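Local structure of BsaWI endonuclease (Geobacillus stearothermophilus, 4ZSF) at residues A[111-116]-A[137-142]; A[159-164]-A[185-190]; A[106-111]-A[148-153]; A[124-129]-A[153-158]. The protein is a PD-(D/E)XK-type restriction endonuclease that binds DNA, caught here in a pre-specific complex, and probably cuts it with the help of a metal ion. All coordinates share one frame; numbering follows the deposited sequence.

Interaction 1: residues A[111-116]-A[137-142]; sequences LLQKDL and EQISSN. With nucleotides of chain B; nucleotides of chain C.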
# COMPACT_ATOMS: atom_id res chain seq x y z
N LEU A 111 4.36 -6.61 -24.64
CA LEU A 111 2.98 -6.20 -24.41
C LEU A 111 2.81 -5.63 -23.01
O LEU A 111 3.34 -6.22 -22.02
CB LEU A 111 2.05 -7.41 -24.51
CG LEU A 111 2.16 -8.29 -25.73
CD1 LEU A 111 1.23 -9.48 -25.47
CD2 LEU A 111 1.75 -7.48 -26.97
N LEU A 112 2.01 -4.58 -22.88
CA LEU A 112 1.55 -4.19 -21.51
C LEU A 112 0.61 -5.24 -20.97
O LEU A 112 0.02 -6.01 -21.72
CB LEU A 112 0.82 -2.84 -21.51
CG LEU A 112 1.64 -1.72 -22.15
CD1 LEU A 112 0.70 -0.50 -22.49
CD2 LEU A 112 2.71 -1.26 -21.12
N GLN A 113 0.49 -5.33 -19.66
CA GLN A 113 -0.52 -6.24 -19.10
C GLN A 113 -1.89 -6.01 -19.74
O GLN A 113 -2.58 -6.98 -20.12
CB GLN A 113 -0.59 -6.08 -17.58
CG GLN A 113 -1.71 -6.86 -16.97
CD GLN A 113 -1.83 -6.60 -15.46
OE1 GLN A 113 -0.92 -6.92 -14.70
NE2 GLN A 113 -2.93 -5.98 -15.05
N LYS A 114 -2.32 -4.74 -19.91
CA LYS A 114 -3.66 -4.58 -20.50
C LYS A 114 -3.69 -5.04 -21.99
O LYS A 114 -4.73 -5.43 -22.49
CB LYS A 114 -4.15 -3.13 -20.39
CG LYS A 114 -3.41 -2.19 -21.28
CD LYS A 114 -4.17 -0.88 -21.42
CE LYS A 114 -3.23 0.25 -21.74
NZ LYS A 114 -2.47 0.73 -20.53
N ASP A 115 -2.56 -4.95 -22.70
CA ASP A 115 -2.48 -5.48 -24.08
C ASP A 115 -2.72 -7.01 -24.07
O ASP A 115 -3.51 -7.55 -24.84
CB ASP A 115 -1.11 -5.23 -24.74
CG ASP A 115 -0.76 -3.77 -24.90
OD1 ASP A 115 -1.71 -2.95 -25.13
OD2 ASP A 115 0.46 -3.45 -24.87
N LEU A 116 -1.97 -7.69 -23.22
CA LEU A 116 -2.15 -9.13 -23.12
C LEU A 116 -3.58 -9.48 -22.69
O LEU A 116 -4.19 -10.39 -23.22
CB LEU A 116 -1.15 -9.73 -22.13
CG LEU A 116 -1.26 -11.26 -22.03
CD1 LEU A 116 -1.14 -11.94 -23.45
CD2 LEU A 116 -0.17 -11.80 -21.05
N GLU A 137 -4.58 -15.49 -14.38
CA GLU A 137 -4.38 -15.33 -12.92
C GLU A 137 -3.31 -14.29 -12.64
O GLU A 137 -3.44 -13.54 -11.68
CB GLU A 137 -3.96 -16.65 -12.19
CG GLU A 137 -5.10 -17.64 -11.91
N GLN A 138 -2.24 -14.27 -13.45
CA GLN A 138 -1.18 -13.26 -13.17
C GLN A 138 -1.72 -11.84 -13.47
O GLN A 138 -1.40 -10.89 -12.77
CB GLN A 138 0.05 -13.52 -14.01
CG GLN A 138 0.55 -14.94 -13.92
CD GLN A 138 0.68 -15.40 -12.48
OE1 GLN A 138 1.38 -14.77 -11.67
NE2 GLN A 138 -0.05 -16.47 -12.13
N ILE A 139 -2.52 -11.73 -14.53
CA ILE A 139 -3.12 -10.44 -14.92
C ILE A 139 -4.07 -10.00 -13.81
O ILE A 139 -4.10 -8.85 -13.40
CB ILE A 139 -3.88 -10.58 -16.28
CG1 ILE A 139 -2.86 -10.72 -17.43
CG2 ILE A 139 -4.88 -9.40 -16.49
CD1 ILE A 139 -3.46 -11.18 -18.80
N SER A 140 -4.86 -10.96 -13.32
CA SER A 140 -5.80 -10.65 -12.25
C SER A 140 -5.10 -10.03 -11.03
O SER A 140 -5.63 -9.08 -10.40
CB SER A 140 -6.56 -11.93 -11.81
OG SER A 140 -7.52 -11.58 -10.84
N SER A 141 -3.95 -10.58 -10.66
CA SER A 141 -3.27 -10.16 -9.44
C SER A 141 -2.17 -9.13 -9.69
O SER A 141 -1.42 -8.76 -8.78
CB SER A 141 -2.75 -11.37 -8.71
OG SER A 141 -1.94 -12.07 -9.59
N ASN A 142 -2.12 -8.62 -10.92
CA ASN A 142 -1.27 -7.47 -11.27
C ASN A 142 0.20 -7.73 -10.95
O ASN A 142 0.94 -6.85 -10.57
CB ASN A 142 -1.77 -6.20 -10.56
CG ASN A 142 -3.16 -5.83 -11.00
OD1 ASN A 142 -3.38 -5.51 -12.17
ND2 ASN A 142 -4.12 -5.89 -10.08
P DA B 13 -6.81 2.45 -19.57
OP1 DA B 13 -5.83 1.51 -20.15
OP2 DA B 13 -7.17 3.72 -20.25
O5' DA B 13 -8.14 1.62 -19.34
C5' DA B 13 -8.21 0.63 -18.33
C4' DA B 13 -9.66 0.42 -17.94
O4' DA B 13 -10.01 1.37 -16.89
C3' DA B 13 -10.68 0.66 -19.08
O3' DA B 13 -11.71 -0.28 -19.01
C2' DA B 13 -11.24 2.03 -18.76
C1' DA B 13 -11.24 1.95 -17.24
N9 DA B 13 -11.43 3.24 -16.60
C8 DA B 13 -11.15 4.47 -17.14
N7 DA B 13 -11.51 5.48 -16.38
C5 DA B 13 -12.11 4.85 -15.29
C6 DA B 13 -12.70 5.36 -14.15
N6 DA B 13 -12.78 6.68 -13.91
N1 DA B 13 -13.23 4.48 -13.27
C2 DA B 13 -13.10 3.16 -13.52
N3 DA B 13 -12.57 2.57 -14.58
C4 DA B 13 -12.08 3.48 -15.43
P DA C 5 -6.80 -4.62 -6.21
OP1 DA C 5 -6.45 -5.87 -6.84
OP2 DA C 5 -6.76 -4.42 -4.74
O5' DA C 5 -5.77 -3.45 -6.68
C5' DA C 5 -5.48 -3.36 -8.05
C4' DA C 5 -4.33 -2.42 -8.29
O4' DA C 5 -4.78 -1.06 -8.10
C3' DA C 5 -3.15 -2.63 -7.38
O3' DA C 5 -1.96 -2.66 -8.18
C2' DA C 5 -3.17 -1.44 -6.42
C1' DA C 5 -3.96 -0.38 -7.23
N9 DA C 5 -4.87 0.45 -6.45
C8 DA C 5 -5.78 0.02 -5.49
N7 DA C 5 -6.48 1.01 -4.96
C5 DA C 5 -6.06 2.17 -5.71
C6 DA C 5 -6.45 3.55 -5.68
N6 DA C 5 -7.45 4.06 -4.89
N1 DA C 5 -5.83 4.38 -6.55
C2 DA C 5 -4.90 3.89 -7.39
N3 DA C 5 -4.44 2.64 -7.49
C4 DA C 5 -5.10 1.81 -6.64
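Gln113 reaches from the first turn of helix 113-121 to Ile139 and Asn142 at the end of helix 129-140. Its CB points at the other helix, and CG, turned anti to the backbone N (chi1 173°), lies 4.1 Å from both CG1 and CG2 of Ile139, the side chains running in opposite directions. The extended chain places CD 3.8 Å from both Ile139 O and Asn142 OD1. OE1 packs 3.5 Å from CA of Asn142, while NE2, near Ile139 O but not hydrogen-bonded to it, gives a nearly straight hydrogen bond (174°) to OD1 of Asn142 at 3.0 Å. The bond leaves in the Gln113 amide plane but meets OD1 tilted from its carbonyl plane. Deeper in, CD1 of Ile139 rests 3.9 Å from CG of Leu116. Asn142 is the C' residue of the Schellman motif that ends helix 129-140. Its ND2 lies 3.5 Å from C5' of DA5 of chain C, and CD of Lys114 lies 3.2 Å from phosphate OP1 of DA13 of chain B. This amide-amide bond over an apolar base ties two DNA-facing helix ends together and probably sets the Asn142 amide, OD1 toward Gln113 and ND2 toward DNA.

Interaction 2: residues A[159-164]-A[185-190]; sequences FGCIQS and AFFWSV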
# COMPACT_ATOMS: atom_id res chain seq x y z
N PHE A 159 6.08 -15.94 -23.96
CA PHE A 159 7.12 -16.83 -23.39
C PHE A 159 7.79 -16.18 -22.17
O PHE A 159 8.60 -16.84 -21.50
CB PHE A 159 8.18 -17.19 -24.44
CG PHE A 159 9.10 -16.00 -24.87
CD1 PHE A 159 8.73 -15.15 -25.92
CD2 PHE A 159 10.33 -15.77 -24.20
CE1 PHE A 159 9.59 -14.05 -26.31
CE2 PHE A 159 11.17 -14.77 -24.59
CZ PHE A 159 10.82 -13.90 -25.59
N GLY A 160 7.54 -14.89 -21.91
CA GLY A 160 8.26 -14.27 -20.80
C GLY A 160 7.40 -13.28 -20.02
O GLY A 160 6.44 -12.70 -20.59
N CYS A 161 7.72 -13.15 -18.73
CA CYS A 161 7.04 -12.27 -17.77
C CYS A 161 8.09 -11.28 -17.26
O CYS A 161 9.22 -11.67 -16.91
CB CYS A 161 6.52 -13.11 -16.59
SG CYS A 161 5.34 -14.38 -17.05
N ILE A 162 7.75 -10.00 -17.23
CA ILE A 162 8.71 -8.96 -16.96
C ILE A 162 8.22 -8.00 -15.88
O ILE A 162 7.08 -7.48 -15.94
CB ILE A 162 8.96 -8.11 -18.26
CG1 ILE A 162 9.50 -9.01 -19.39
CG2 ILE A 162 9.86 -6.88 -17.95
CD1 ILE A 162 9.27 -8.35 -20.80
N GLN A 163 9.06 -7.77 -14.88
CA GLN A 163 8.79 -6.75 -13.84
C GLN A 163 9.57 -5.52 -14.19
O GLN A 163 10.74 -5.63 -14.48
CB GLN A 163 9.17 -7.26 -12.48
CG GLN A 163 8.26 -8.49 -12.10
CD GLN A 163 8.71 -9.19 -10.82
OE1 GLN A 163 9.85 -9.05 -10.38
NE2 GLN A 163 7.79 -9.88 -10.18
N SER A 164 8.97 -4.34 -14.17
CA SER A 164 9.75 -3.19 -14.62
C SER A 164 9.57 -2.08 -13.64
O SER A 164 8.53 -1.42 -13.71
CB SER A 164 9.34 -2.73 -16.04
OG SER A 164 8.05 -2.11 -16.04
N ALA A 185 6.61 -22.15 -13.65
CA ALA A 185 5.63 -22.32 -14.74
C ALA A 185 6.26 -22.36 -16.11
O ALA A 185 5.53 -22.42 -17.09
CB ALA A 185 4.61 -21.19 -14.71
N PHE A 186 7.58 -22.35 -16.14
CA PHE A 186 8.38 -22.45 -17.37
C PHE A 186 8.13 -21.26 -18.27
O PHE A 186 7.99 -21.40 -19.50
CB PHE A 186 8.13 -23.77 -18.12
CG PHE A 186 8.41 -24.99 -17.29
CD1 PHE A 186 9.71 -25.55 -17.22
CD2 PHE A 186 7.39 -25.57 -16.56
CE1 PHE A 186 9.95 -26.68 -16.45
CE2 PHE A 186 7.63 -26.68 -15.75
CZ PHE A 186 8.92 -27.28 -15.73
N PHE A 187 8.22 -20.06 -17.68
CA PHE A 187 8.35 -18.83 -18.49
C PHE A 187 9.69 -18.16 -18.17
O PHE A 187 10.19 -18.26 -17.03
CB PHE A 187 7.24 -17.84 -18.16
CG PHE A 187 5.87 -18.32 -18.64
CD1 PHE A 187 5.04 -19.09 -17.81
CD2 PHE A 187 5.42 -17.97 -19.92
CE1 PHE A 187 3.77 -19.53 -18.28
CE2 PHE A 187 4.16 -18.40 -20.36
CZ PHE A 187 3.37 -19.17 -19.56
N TRP A 188 10.21 -17.42 -19.16
CA TRP A 188 11.35 -16.51 -18.89
C TRP A 188 10.88 -15.47 -17.90
O TRP A 188 9.83 -14.86 -18.12
CB TRP A 188 11.75 -15.87 -20.19
CG TRP A 188 13.04 -15.12 -20.16
CD1 TRP A 188 14.22 -15.49 -19.52
CD2 TRP A 188 13.30 -13.89 -20.85
NE1 TRP A 188 15.18 -14.55 -19.83
CE2 TRP A 188 14.64 -13.57 -20.64
CE3 TRP A 188 12.51 -13.04 -21.66
CZ2 TRP A 188 15.24 -12.42 -21.20
CZ3 TRP A 188 13.08 -11.91 -22.21
CH2 TRP A 188 14.43 -11.58 -21.94
N SER A 189 11.63 -15.25 -16.83
CA SER A 189 11.15 -14.29 -15.84
C SER A 189 12.25 -13.28 -15.56
O SER A 189 13.31 -13.63 -15.05
CB SER A 189 10.73 -14.99 -14.52
OG SER A 189 10.27 -14.01 -13.59
N VAL A 190 12.01 -12.03 -15.93
CA VAL A 190 13.09 -11.06 -15.75
C VAL A 190 12.62 -9.76 -15.15
O VAL A 190 11.42 -9.52 -15.03
CB VAL A 190 13.81 -10.75 -17.12
CG1 VAL A 190 14.50 -12.01 -17.65
CG2 VAL A 190 12.80 -10.18 -18.12
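Strands 155-165 and 188-193 are the parallel pair of a beta-alpha-beta unit, with helix 172-184 as the crossover between them, and they meet here through the backbone of Phe159 to Gln163. Trp188 N donates to Phe159 O at 2.9 Å, and Cys161 N donates to Trp188 O at 2.8 Å. Val190 N then binds Cys161 O, and Gln163 N binds Val190 O at 2.9 Å, completing a parallel register of Gly160 with Trp188, Cys161 with Ser189 and Ile162 with Val190. This pair lies inside the mixed sheet of the PD-(D/E)XK nuclease core, and at Phe159 and Gly160 the shared strand forms a classic beta bulge against Ile148 of its other neighbour. Beside the bulge, CE2 of Phe159 lies 3.7 Å from CE3 of Trp188; the ring planes are only 15° apart but slid so far that they barely overlap. Chi1 of -168° carries the Trp188 indole alongside Phe159, with CG1 of Val190 over one face. On the same side of the sheet, CG1 of Ile162 touches CG2 of Val190 at 3.7 Å. Across the sheet from these, Cys161 SG approaches the Phe187 ring obliquely, 4.9 Å from its centroid, and Phe187 also makes a cation-pi contact with Arg260.

Interaction 3: residues A[106-111]-A[148-153]; sequences YGMRIL and ITVRNN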
# COMPACT_ATOMS: atom_id res chain seq x y z
N TYR A 106 13.27 -9.75 -34.89
CA TYR A 106 13.38 -11.15 -34.51
C TYR A 106 12.03 -11.79 -34.21
O TYR A 106 11.99 -12.83 -33.55
CB TYR A 106 14.27 -11.30 -33.28
CG TYR A 106 15.59 -10.54 -33.39
CD1 TYR A 106 16.61 -11.00 -34.24
CD2 TYR A 106 15.82 -9.39 -32.65
CE1 TYR A 106 17.83 -10.32 -34.33
CE2 TYR A 106 17.04 -8.71 -32.72
CZ TYR A 106 18.04 -9.18 -33.57
OH TYR A 106 19.23 -8.51 -33.63
N GLY A 107 10.93 -11.15 -34.61
CA GLY A 107 9.61 -11.76 -34.44
C GLY A 107 9.04 -11.66 -33.02
O GLY A 107 8.19 -12.45 -32.64
N MET A 108 9.53 -10.72 -32.22
CA MET A 108 9.13 -10.62 -30.82
C MET A 108 8.49 -9.26 -30.55
O MET A 108 8.82 -8.25 -31.22
CB MET A 108 10.34 -10.86 -29.88
CG MET A 108 10.79 -12.33 -29.91
SD MET A 108 12.17 -12.55 -28.75
CE MET A 108 13.47 -11.88 -29.72
N ARG A 109 7.62 -9.19 -29.54
CA ARG A 109 7.20 -7.88 -29.05
C ARG A 109 6.79 -7.97 -27.60
O ARG A 109 6.38 -9.02 -27.12
CB ARG A 109 6.04 -7.30 -29.87
CG ARG A 109 4.83 -8.21 -29.90
CD ARG A 109 3.70 -7.41 -30.66
NE ARG A 109 2.53 -8.25 -30.90
CZ ARG A 109 1.44 -7.82 -31.54
NH1 ARG A 109 1.39 -6.59 -32.04
NH2 ARG A 109 0.41 -8.63 -31.74
N ILE A 110 6.93 -6.82 -26.95
CA ILE A 110 6.54 -6.60 -25.59
C ILE A 110 5.12 -6.07 -25.58
O ILE A 110 4.74 -5.18 -26.38
CB ILE A 110 7.49 -5.57 -24.89
CG1 ILE A 110 8.89 -6.20 -24.73
CG2 ILE A 110 6.90 -5.09 -23.60
CD1 ILE A 110 9.96 -5.15 -24.30
N LEU A 111 4.36 -6.61 -24.64
CA LEU A 111 2.98 -6.20 -24.41
C LEU A 111 2.81 -5.63 -23.01
O LEU A 111 3.34 -6.22 -22.02
CB LEU A 111 2.05 -7.41 -24.51
CG LEU A 111 2.16 -8.29 -25.73
CD1 LEU A 111 1.23 -9.48 -25.47
CD2 LEU A 111 1.75 -7.48 -26.97
N ILE A 148 6.25 -10.71 -22.85
CA ILE A 148 6.93 -10.69 -24.16
C ILE A 148 6.49 -11.91 -24.95
O ILE A 148 6.35 -13.03 -24.39
CB ILE A 148 8.46 -10.57 -24.01
CG1 ILE A 148 9.16 -10.49 -25.39
CG2 ILE A 148 9.08 -11.71 -23.12
CD1 ILE A 148 10.69 -10.04 -25.28
N THR A 149 6.31 -11.73 -26.26
CA THR A 149 5.84 -12.80 -27.11
C THR A 149 6.77 -13.08 -28.25
O THR A 149 7.63 -12.22 -28.61
CB THR A 149 4.48 -12.48 -27.76
OG1 THR A 149 4.65 -11.41 -28.70
CG2 THR A 149 3.42 -12.08 -26.74
N VAL A 150 6.59 -14.25 -28.86
CA VAL A 150 7.37 -14.62 -30.05
C VAL A 150 6.41 -15.23 -31.06
O VAL A 150 5.45 -15.90 -30.67
CB VAL A 150 8.50 -15.62 -29.73
CG1 VAL A 150 7.89 -16.95 -29.16
CG2 VAL A 150 9.32 -15.89 -30.97
N ARG A 151 6.64 -14.94 -32.36
CA ARG A 151 5.82 -15.46 -33.41
C ARG A 151 6.45 -16.72 -33.98
O ARG A 151 7.63 -16.75 -34.28
CB ARG A 151 5.63 -14.36 -34.49
CG ARG A 151 4.77 -14.74 -35.65
CD ARG A 151 4.12 -13.48 -36.26
NE ARG A 151 2.91 -13.12 -35.52
CZ ARG A 151 1.69 -13.53 -35.86
NH1 ARG A 151 1.53 -14.27 -36.95
NH2 ARG A 151 0.64 -13.19 -35.13
N ASN A 152 5.68 -17.79 -34.03
CA ASN A 152 6.17 -19.06 -34.55
C ASN A 152 5.06 -19.73 -35.34
O ASN A 152 3.96 -19.88 -34.83
CB ASN A 152 6.67 -19.96 -33.40
CG ASN A 152 7.23 -21.29 -33.89
OD1 ASN A 152 6.49 -22.29 -33.97
ND2 ASN A 152 8.51 -21.31 -34.26
N ASN A 153 5.35 -20.10 -36.58
CA ASN A 153 4.35 -20.70 -37.46
C ASN A 153 3.09 -19.86 -37.48
O ASN A 153 1.98 -20.38 -37.34
CB ASN A 153 4.07 -22.13 -37.03
CG ASN A 153 5.26 -23.03 -37.26
OD1 ASN A 153 6.07 -22.78 -38.16
ND2 ASN A 153 5.39 -24.07 -36.44
O HOH W 1 5.61 -11.69 -31.35
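Arg109 and Thr149 share a first torsion (chi1 57° and 68°) that sets CG of Arg109 and OG1 of Thr149 between their own backbone N and carbonyl carbon, side by side and pointing the same way. OG1 of Thr149 therefore lies 3.4 Å from CG of Arg109, near the plane of the guanidinium and at its edge. The same torsion turns CG2 of Thr149 to the other flank, where it packs 3.6 Å from CD1 of Leu111, the two side chains crossing at about a right angle. The hydroxyl and the guanidinium share a further partner: OE2 of Glu156 takes both the salt bridge from NE of Arg109 and the hydrogen bond with OG1 of Thr149. Water 1 adds a link, donating to OG1 of Thr149 at 2.8 Å and to O of Gly107 at 3.0 Å.

Beneath these side chains, strands 108-112 and 146-152 run antiparallel, the first being an outermost strand of the chain's mixed sheet. Arg109 and Thr149 form the hydrogen-bonded pair: Thr149 N to Arg109 O at 2.8 Å, and the longer return bond from Arg109 N to Thr149 O at 3.2 Å, its donor tilted 35° from the carbonyl plane. Arg151 N reaches O of Gly107, the residue of positive phi that ends helix 70-103 in a Schellman motif.

On the opposite face come the non-hydrogen-bonded pairs. CG of Met108 meets CG2 of Val150 at 4.0 Å, and CG1 of Ile110 lies 4.3 Å from CD1 of Ile148; Leu103 of helix 70-103 packs on Met108, Ile110 and Ile148.

Interaction 4: residues A[124-129]-A[153-158]; sequences EIANEP and NDKEYV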
# COMPACT_ATOMS: atom_id res chain seq x y z
N GLU A 124 -6.21 -14.14 -29.38
CA GLU A 124 -5.09 -13.88 -30.28
C GLU A 124 -3.78 -14.51 -29.78
O GLU A 124 -2.75 -14.41 -30.46
CB GLU A 124 -4.90 -12.36 -30.46
CG GLU A 124 -6.01 -11.75 -31.28
CD GLU A 124 -6.22 -10.27 -31.03
OE1 GLU A 124 -5.42 -9.64 -30.32
OE2 GLU A 124 -7.21 -9.72 -31.58
N ILE A 125 -3.84 -15.18 -28.62
CA ILE A 125 -2.62 -15.77 -27.99
C ILE A 125 -2.68 -17.27 -28.16
O ILE A 125 -3.68 -17.90 -27.81
CB ILE A 125 -2.52 -15.41 -26.48
CG1 ILE A 125 -2.48 -13.90 -26.32
CG2 ILE A 125 -1.31 -16.11 -25.83
CD1 ILE A 125 -1.34 -13.20 -27.10
N ALA A 126 -1.64 -17.85 -28.74
CA ALA A 126 -1.65 -19.26 -29.10
C ALA A 126 -1.20 -20.23 -28.00
O ALA A 126 -1.17 -21.45 -28.23
CB ALA A 126 -0.77 -19.48 -30.37
N ASN A 127 -0.83 -19.75 -26.83
CA ASN A 127 -0.39 -20.70 -25.77
C ASN A 127 -1.46 -21.73 -25.44
O ASN A 127 -2.64 -21.49 -25.64
CB ASN A 127 -0.02 -19.99 -24.47
CG ASN A 127 1.17 -19.07 -24.61
OD1 ASN A 127 1.10 -18.12 -25.37
ND2 ASN A 127 2.22 -19.30 -23.82
N GLU A 128 -1.02 -22.87 -24.91
CA GLU A 128 -1.91 -23.91 -24.45
C GLU A 128 -2.85 -23.38 -23.44
O GLU A 128 -2.45 -22.49 -22.68
CB GLU A 128 -1.09 -25.01 -23.81
CG GLU A 128 0.03 -25.58 -24.69
CD GLU A 128 -0.04 -27.09 -24.72
OE1 GLU A 128 -1.00 -27.64 -24.15
OE2 GLU A 128 0.84 -27.72 -25.32
N PRO A 129 -4.05 -23.98 -23.32
CA PRO A 129 -5.04 -23.44 -22.37
C PRO A 129 -4.51 -23.38 -20.94
O PRO A 129 -4.83 -22.46 -20.20
CB PRO A 129 -6.23 -24.41 -22.51
CG PRO A 129 -6.17 -24.83 -23.88
CD PRO A 129 -4.71 -24.90 -24.28
N ASN A 153 5.35 -20.10 -36.58
CA ASN A 153 4.35 -20.70 -37.46
C ASN A 153 3.09 -19.86 -37.48
O ASN A 153 1.98 -20.38 -37.34
CB ASN A 153 4.07 -22.13 -37.03
CG ASN A 153 5.26 -23.03 -37.26
OD1 ASN A 153 6.07 -22.78 -38.16
ND2 ASN A 153 5.39 -24.07 -36.44
N ASP A 154 3.28 -18.55 -37.64
CA ASP A 154 2.18 -17.59 -37.75
C ASP A 154 1.29 -17.50 -36.51
O ASP A 154 0.17 -17.02 -36.60
CB ASP A 154 1.27 -17.93 -38.95
CG ASP A 154 1.92 -17.59 -40.29
OD1 ASP A 154 3.14 -17.33 -40.35
OD2 ASP A 154 1.18 -17.59 -41.30
N LYS A 155 1.79 -17.90 -35.35
CA LYS A 155 1.00 -17.86 -34.11
C LYS A 155 1.85 -17.11 -33.11
O LYS A 155 3.07 -17.17 -33.20
CB LYS A 155 0.67 -19.25 -33.61
CG LYS A 155 -0.46 -19.91 -34.41
CD LYS A 155 -0.50 -21.38 -34.14
CE LYS A 155 0.72 -22.06 -34.75
NZ LYS A 155 0.37 -23.41 -35.31
N GLU A 156 1.22 -16.43 -32.15
CA GLU A 156 1.97 -15.62 -31.22
C GLU A 156 1.88 -16.26 -29.85
O GLU A 156 0.78 -16.54 -29.34
CB GLU A 156 1.40 -14.17 -31.22
CG GLU A 156 2.15 -13.19 -30.29
CD GLU A 156 1.75 -11.73 -30.50
OE1 GLU A 156 0.75 -11.45 -31.27
OE2 GLU A 156 2.44 -10.84 -29.94
N TYR A 157 3.05 -16.45 -29.23
CA TYR A 157 3.15 -17.13 -27.94
C TYR A 157 3.71 -16.22 -26.89
O TYR A 157 4.76 -15.66 -27.13
CB TYR A 157 4.08 -18.32 -28.04
CG TYR A 157 3.56 -19.37 -29.00
CD1 TYR A 157 2.69 -20.36 -28.55
CD2 TYR A 157 3.91 -19.33 -30.37
CE1 TYR A 157 2.20 -21.35 -29.46
CE2 TYR A 157 3.42 -20.31 -31.26
CZ TYR A 157 2.58 -21.29 -30.79
OH TYR A 157 2.13 -22.23 -31.69
N VAL A 158 3.06 -16.11 -25.72
CA VAL A 158 3.74 -15.47 -24.58
C VAL A 158 4.83 -16.41 -24.05
O VAL A 158 4.54 -17.54 -23.70
CB VAL A 158 2.74 -15.13 -23.45
CG1 VAL A 158 3.50 -14.60 -22.20
CG2 VAL A 158 1.76 -14.13 -23.96
O HOH W 2 -1.68 -16.29 -32.23
O HOH W 3 -1.56 -12.42 -32.10
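This is a loop docked on a strand by hydrogen bonds and apolar packing: the connection between helices 113-121 and 129-140 is held by Asn127 and Ala126 against the start of strand 155-165. Asn127 does it with a single amide. Its OD1 accepts from Val158 N at 2.8 Å, in the carbonyl plane and on a lone pair, while ND2 donates to Val158 O at 2.9 Å along a nearly straight path (174°). With both ends of the amide bound to one residue, its flip is decided, and a further bond from ND2 to Asp131 OD2 steadies it. Asn127 CG sits beside its own backbone N (chi1 -64°), a turn that brings the amide up to the strand.

One residue earlier, Ala126 N donates to Glu156 O at 2.8 Å. The methyl of Ala126 then lies over one face of the Tyr157 ring, a CH-pi contact with CB 4.0 Å from the centroid, and the same CB also touches CB of Lys155 at 3.6 Å. On the inner side, CG2 of Ile125 meets CG2 of Val158, with Leu116, Met119 and Ile132 of the flanking helices packed on Ile125.

Two waters extend the contact at Glu124. Both donate to its backbone O; one accepts from Glu156 N, and the other donates at 2.6 Å to OE1 of Glu156, a carboxylate whose OE2 is held by Thr149 and Arg109. The Asn127 amide pairs with the N-H and C=O of Val158 much as a neighbouring strand's backbone would, and so docks an irregular helix-to-helix connection on the mixed sheet of the PD-(D/E)XK core.

Overall arrangement
All four contacts reach one mixed sheet. Interactions 3 and 2 are joined through strands 146-152 and 155-165, where Phe159 N lies 3.0 Å from Ile148 O; Phe159 CZ also reaches Met108 SD of strand 108-112, 3.7 Å away. Interactions 3 and 4 lie about 9 Å apart, centre to centre, and are bound by Glu156, whose OE2 lies 2.8 Å from Arg109 NE. Leu116 of interaction 1 puts CD1 3.7 Å from Val158 CG2 of interaction 4, and interactions 1 and 3 share Leu111. Interaction 1 touches DNA; the nearest atoms of interactions 2, 3 and 4 stand about 7, 12 and 15 Å from it. The Trp188 side chain is about 14 Å from a bound calcium ion.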